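Local coordinates for regulator of nonsense transcripts 2 (Homo sapiens, PDB 4CEM), which acts in nonsense-mediated mRNA decay as the factor UPF2, which carries three MIF4G domains, at residues Q13-Q16 against E17-R21; K97-I100 against S101-N104. All blocks are in the same frame, centred on the assembly; numbering follows the deposited sequence.

Both contacts are local, each made within one continuous run of residues, and they follow one another along the chain without nesting or crossing. Near the N terminus, contact 1 lies within helix 6-33, where one turn meets the next; it closes no loop, but its His15, Ala18 and Trp19 face packs on the Leu220-Pro223 loop that follows helix 209-218. Far later in sequence, contact 2 forms the turn that ends the connection after helix 86-95 and leads into helix 103-116, beside helix 143-158 and the loop at Ile65-Glu67. Their centres lie 19 Å apart and their nearest atoms about 7 Å apart, so the two do not touch.

Contact 1. Residues Q13-Q16 against E17-R21; sequences QLHQ and EAWER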
loop_
_atom_site.group_PDB
_atom_site.type_symbol
_atom_site.label_atom_id
_atom_site.label_comp_id
_atom_site.label_asym_id
_atom_site.label_seq_id
_atom_site.Cartn_x
_atom_site.Cartn_y
_atom_site.Cartn_z
ATOM N N GLN A 13 10.113 -16.785 9.523
ATOM C CA GLN A 13 10.363 -15.505 8.858
ATOM C C GLN A 13 9.124 -14.618 8.862
ATOM O O GLN A 13 9.201 -13.458 9.251
ATOM C CB GLN A 13 10.865 -15.697 7.415
ATOM C CG GLN A 13 12.381 -15.735 7.291
ATOM C CD GLN A 13 13.033 -14.413 7.664
ATOM O OE1 GLN A 13 12.674 -13.357 7.132
ATOM N NE2 GLN A 13 13.999 -14.464 8.585
ATOM N N LEU A 14 7.993 -15.160 8.429
ATOM C CA LEU A 14 6.742 -14.414 8.449
ATOM C C LEU A 14 6.542 -13.817 9.846
ATOM O O LEU A 14 6.471 -12.598 10.011
ATOM C CB LEU A 14 5.577 -15.333 8.071
ATOM C CG LEU A 14 4.208 -14.701 7.800
ATOM C CD1 LEU A 14 4.209 -13.917 6.492
ATOM C CD2 LEU A 14 3.118 -15.772 7.786
ATOM N N HIS A 15 6.519 -14.696 10.844
ATOM C CA HIS A 15 6.421 -14.338 12.259
ATOM C C HIS A 15 7.418 -13.288 12.727
ATOM O O HIS A 15 7.080 -12.419 13.519
ATOM C CB HIS A 15 6.538 -15.632 13.063
ATOM C CG HIS A 15 6.624 -15.447 14.557
ATOM N ND1 HIS A 15 5.535 -15.310 15.337
ATOM C CD2 HIS A 15 7.715 -15.437 15.405
ATOM C CE1 HIS A 15 5.916 -15.200 16.616
ATOM N NE2 HIS A 15 7.250 -15.275 16.657
ATOM N N GLN A 16 8.645 -13.339 12.237
ATOM C CA GLN A 16 9.662 -12.360 12.619
ATOM C C GLN A 16 9.383 -10.983 12.012
ATOM O O GLN A 16 9.565 -9.957 12.670
ATOM C CB GLN A 16 11.026 -12.841 12.155
ATOM C CG GLN A 16 12.184 -11.934 12.522
ATOM C CD GLN A 16 13.514 -12.566 12.169
ATOM O OE1 GLN A 16 13.633 -13.278 11.165
ATOM N NE2 GLN A 16 14.522 -12.323 12.998
ATOM N N GLU A 17 8.957 -10.974 10.753
ATOM C CA GLU A 17 8.636 -9.740 10.056
ATOM C C GLU A 17 7.411 -9.077 10.653
ATOM O O GLU A 17 7.369 -7.857 10.802
ATOM C CB GLU A 17 8.408 -10.001 8.562
ATOM C CG GLU A 17 9.702 -9.991 7.758
ATOM C CD GLU A 17 9.619 -10.782 6.469
ATOM O OE1 GLU A 17 8.532 -10.820 5.844
ATOM O OE2 GLU A 17 10.656 -11.364 6.089
ATOM N N ALA A 18 6.419 -9.893 10.980
ATOM C CA ALA A 18 5.215 -9.430 11.641
ATOM C C ALA A 18 5.574 -8.620 12.882
ATOM O O ALA A 18 5.091 -7.504 13.064
ATOM C CB ALA A 18 4.353 -10.621 12.012
ATOM N N TRP A 19 6.453 -9.165 13.715
ATOM C CA TRP A 19 6.787 -8.496 14.964
ATOM C C TRP A 19 7.619 -7.252 14.770
ATOM O O TRP A 19 7.382 -6.246 15.437
ATOM C CB TRP A 19 7.422 -9.473 15.957
ATOM C CG TRP A 19 6.375 -10.296 16.647
ATOM C CD1 TRP A 19 5.983 -11.601 16.362
ATOM C CD2 TRP A 19 5.501 -9.870 17.733
ATOM N NE1 TRP A 19 4.972 -12.000 17.184
ATOM C CE2 TRP A 19 4.634 -11.004 18.031
ATOM C CE3 TRP A 19 5.359 -8.706 18.466
ATOM C CZ2 TRP A 19 3.679 -10.952 19.037
ATOM C CZ3 TRP A 19 4.392 -8.663 19.467
ATOM C CH2 TRP A 19 3.578 -9.763 19.752
ATOM N N GLU A 20 8.591 -7.305 13.867
ATOM C CA GLU A 20 9.393 -6.125 13.519
ATOM C C GLU A 20 8.482 -4.993 13.058
ATOM O O GLU A 20 8.568 -3.866 13.549
ATOM C CB GLU A 20 10.402 -6.453 12.414
ATOM C CG GLU A 20 11.643 -7.177 12.919
ATOM C CD GLU A 20 12.416 -7.913 11.826
ATOM O OE1 GLU A 20 11.938 -7.984 10.666
ATOM O OE2 GLU A 20 13.512 -8.440 12.140
ATOM N N ARG A 21 7.597 -5.322 12.125
ATOM C CA ARG A 21 6.594 -4.388 11.647
ATOM C C ARG A 21 5.787 -3.821 12.817
ATOM O O ARG A 21 5.600 -2.613 12.922
ATOM C CB ARG A 21 5.668 -5.082 10.635
ATOM C CG ARG A 21 4.773 -4.136 9.856
ATOM C CD ARG A 21 4.243 -4.750 8.570
ATOM N NE ARG A 21 3.149 -5.695 8.814
ATOM C CZ ARG A 21 3.269 -7.026 8.862
ATOM N NH1 ARG A 21 4.446 -7.623 8.673
ATOM N NH2 ARG A 21 2.194 -7.775 9.097
#
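Glu17 N, Ala18 N and Glu20 N bond the carbonyls four residues back in a regular helical pattern, at 2.9 Å from Glu17 N to Gln13 O, whereas Trp19 N to His15 O is longer, 3.3 Å, and weak. The side chains of His15 and Trp19, one turn apart, carry the contact. The imidazole has its CG anti to the backbone N (chi1 173°), which turns it along the helix toward the indole. There the pyrrole edge of Trp19 meets the His15 face in an offset edge-to-face pair, with planes at 69° and centroids 4.8 Å apart. His15 CE1 comes within 3.4 Å of Trp19 NE1, but the indole N-H is spent on the carbonyl of Ser221. Trp19 CD1 also sits 3.2 Å from His15 O. Phe222 adds a second edge-to-face partner for His15, and Pro223 packs on Trp19. With an alanine in place of His15, the pyrrole edge of Trp19 would probably lose the imidazole face it meets one turn back, and Phe222 its ring contact. Elsewhere on the helix, the extended Glu20 chain brings OE2 to 3.8 Å from Gln16 CG, a van der Waals approach. The arrangement is an i to i+4 aromatic pair on a surface alpha-helix, joining helix 6-33 to the Leu220-Pro223 loop.

Contact 2. Residues K97-I100 against S101-N104; sequences KLKI and SDVN
Lys99 O accepts the amide of Asp102, the N-O distance being 2.8 Å, in the i to i+3 bond of a tight turn. The N-H...O line is fairly straight at 161°, yet the donor stands above the carbonyl plane, 53° out of it. Over this turn the Lys99 and Asp102 side chains run side by side and point the same way. Asp102 OD2 lies alongside the lysine methylenes, 3.5 Å from Lys99 CB and 3.7 Å from Lys99 CD. The last torsion of the lysine (chi4 135°) bends its end back toward the carboxylate, where Lys99 NZ and Asp102 OD2 form a long salt bridge of 3.8 Å. The other carboxylate oxygen, Asp102 OD1, accepts the backbone N-H of Glu67, the stronger polar tie of this side chain. Leu98 CD2 rests 4.0 Å from Asp102 CB, and Leu98 also packs on Ile65 and on Phe152 of helix 143-158. Val103 CG2 comes within 4.4 Å of Leu98 CB, and Val103 also touches Thr148 of that helix. The buried carboxylate is thus divided between a neighbouring loop and a long salt bridge to the Lys99 ammonium; the lysine charge probably steadies the anion, while the Asp102 N to Lys99 O bond closes the turn and OD1 ties it to Glu67.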
loop_
_atom_site.group_PDB
_atom_site.type_symbol
_atom_site.label_atom_id
_atom_site.label_comp_id
_atom_site.label_asym_id
_atom_site.label_seq_id
_atom_site.Cartn_x
_atom_site.Cartn_y
_atom_site.Cartn_z
ATOM N N LYS A 97 9.146 9.284 -6.195
ATOM C CA LYS A 97 8.817 7.928 -6.631
ATOM C C LYS A 97 9.585 6.930 -5.776
ATOM O O LYS A 97 10.787 6.742 -5.949
ATOM C CB LYS A 97 9.164 7.751 -8.110
ATOM C CG LYS A 97 8.350 8.649 -9.035
ATOM C CD LYS A 97 9.137 9.041 -10.277
ATOM C CE LYS A 97 8.418 10.115 -11.081
ATOM N NZ LYS A 97 9.320 10.744 -12.089
ATOM N N LEU A 98 8.879 6.305 -4.841
ATOM C CA LEU A 98 9.496 5.421 -3.862
ATOM C C LEU A 98 9.352 3.966 -4.275
ATOM O O LEU A 98 8.276 3.535 -4.674
ATOM C CB LEU A 98 8.822 5.610 -2.501
ATOM C CG LEU A 98 8.906 6.995 -1.860
ATOM C CD1 LEU A 98 7.835 7.163 -0.788
ATOM C CD2 LEU A 98 10.290 7.221 -1.277
ATOM N N LYS A 99 10.428 3.201 -4.165
ATOM C CA LYS A 99 10.324 1.758 -4.301
ATOM C C LYS A 99 9.693 1.183 -3.042
ATOM O O LYS A 99 9.732 1.785 -1.965
ATOM C CB LYS A 99 11.690 1.116 -4.497
ATOM C CG LYS A 99 12.426 1.581 -5.739
ATOM C CD LYS A 99 13.913 1.262 -5.651
ATOM C CE LYS A 99 14.738 2.226 -6.487
ATOM N NZ LYS A 99 15.931 2.678 -5.722
ATOM N N ILE A 100 9.135 -0.008 -3.186
ATOM C CA ILE A 100 8.543 -0.725 -2.067
ATOM C C ILE A 100 9.455 -0.649 -0.836
ATOM O O ILE A 100 8.989 -0.387 0.265
ATOM C CB ILE A 100 8.286 -2.201 -2.450
ATOM C CG1 ILE A 100 7.261 -2.301 -3.596
ATOM C CG2 ILE A 100 7.794 -2.989 -1.251
ATOM C CD1 ILE A 100 7.660 -3.263 -4.704
ATOM N N SER A 101 10.754 -0.840 -1.040
ATOM C CA SER A 101 11.717 -0.893 0.061
ATOM C C SER A 101 12.127 0.470 0.637
ATOM O O SER A 101 12.859 0.521 1.625
ATOM C CB SER A 101 12.982 -1.640 -0.389
ATOM O OG SER A 101 13.675 -0.933 -1.405
ATOM N N ASP A 102 11.678 1.562 0.020
ATOM C CA ASP A 102 12.059 2.911 0.447
ATOM C C ASP A 102 11.009 3.586 1.344
ATOM O O ASP A 102 11.306 4.603 1.974
ATOM C CB ASP A 102 12.317 3.800 -0.783
ATOM C CG ASP A 102 13.617 3.457 -1.509
ATOM O OD1 ASP A 102 14.630 3.157 -0.840
ATOM O OD2 ASP A 102 13.626 3.514 -2.759
ATOM N N VAL A 103 9.796 3.037 1.402
ATOM C CA VAL A 103 8.689 3.698 2.107
ATOM C C VAL A 103 8.958 3.894 3.608
ATOM O O VAL A 103 8.626 4.942 4.165
ATOM C CB VAL A 103 7.359 2.949 1.913
ATOM C CG1 VAL A 103 6.251 3.598 2.731
ATOM C CG2 VAL A 103 6.976 2.910 0.442
ATOM N N ASN A 104 9.574 2.911 4.260
ATOM C CA ASN A 104 9.942 3.070 5.667
ATOM C C ASN A 104 10.857 4.260 5.907
ATOM O O ASN A 104 10.696 4.959 6.898
ATOM C CB ASN A 104 10.599 1.806 6.222
ATOM C CG ASN A 104 9.592 0.702 6.543
ATOM O OD1 ASN A 104 8.413 0.962 6.801
ATOM N ND2 ASN A 104 10.071 -0.543 6.554
#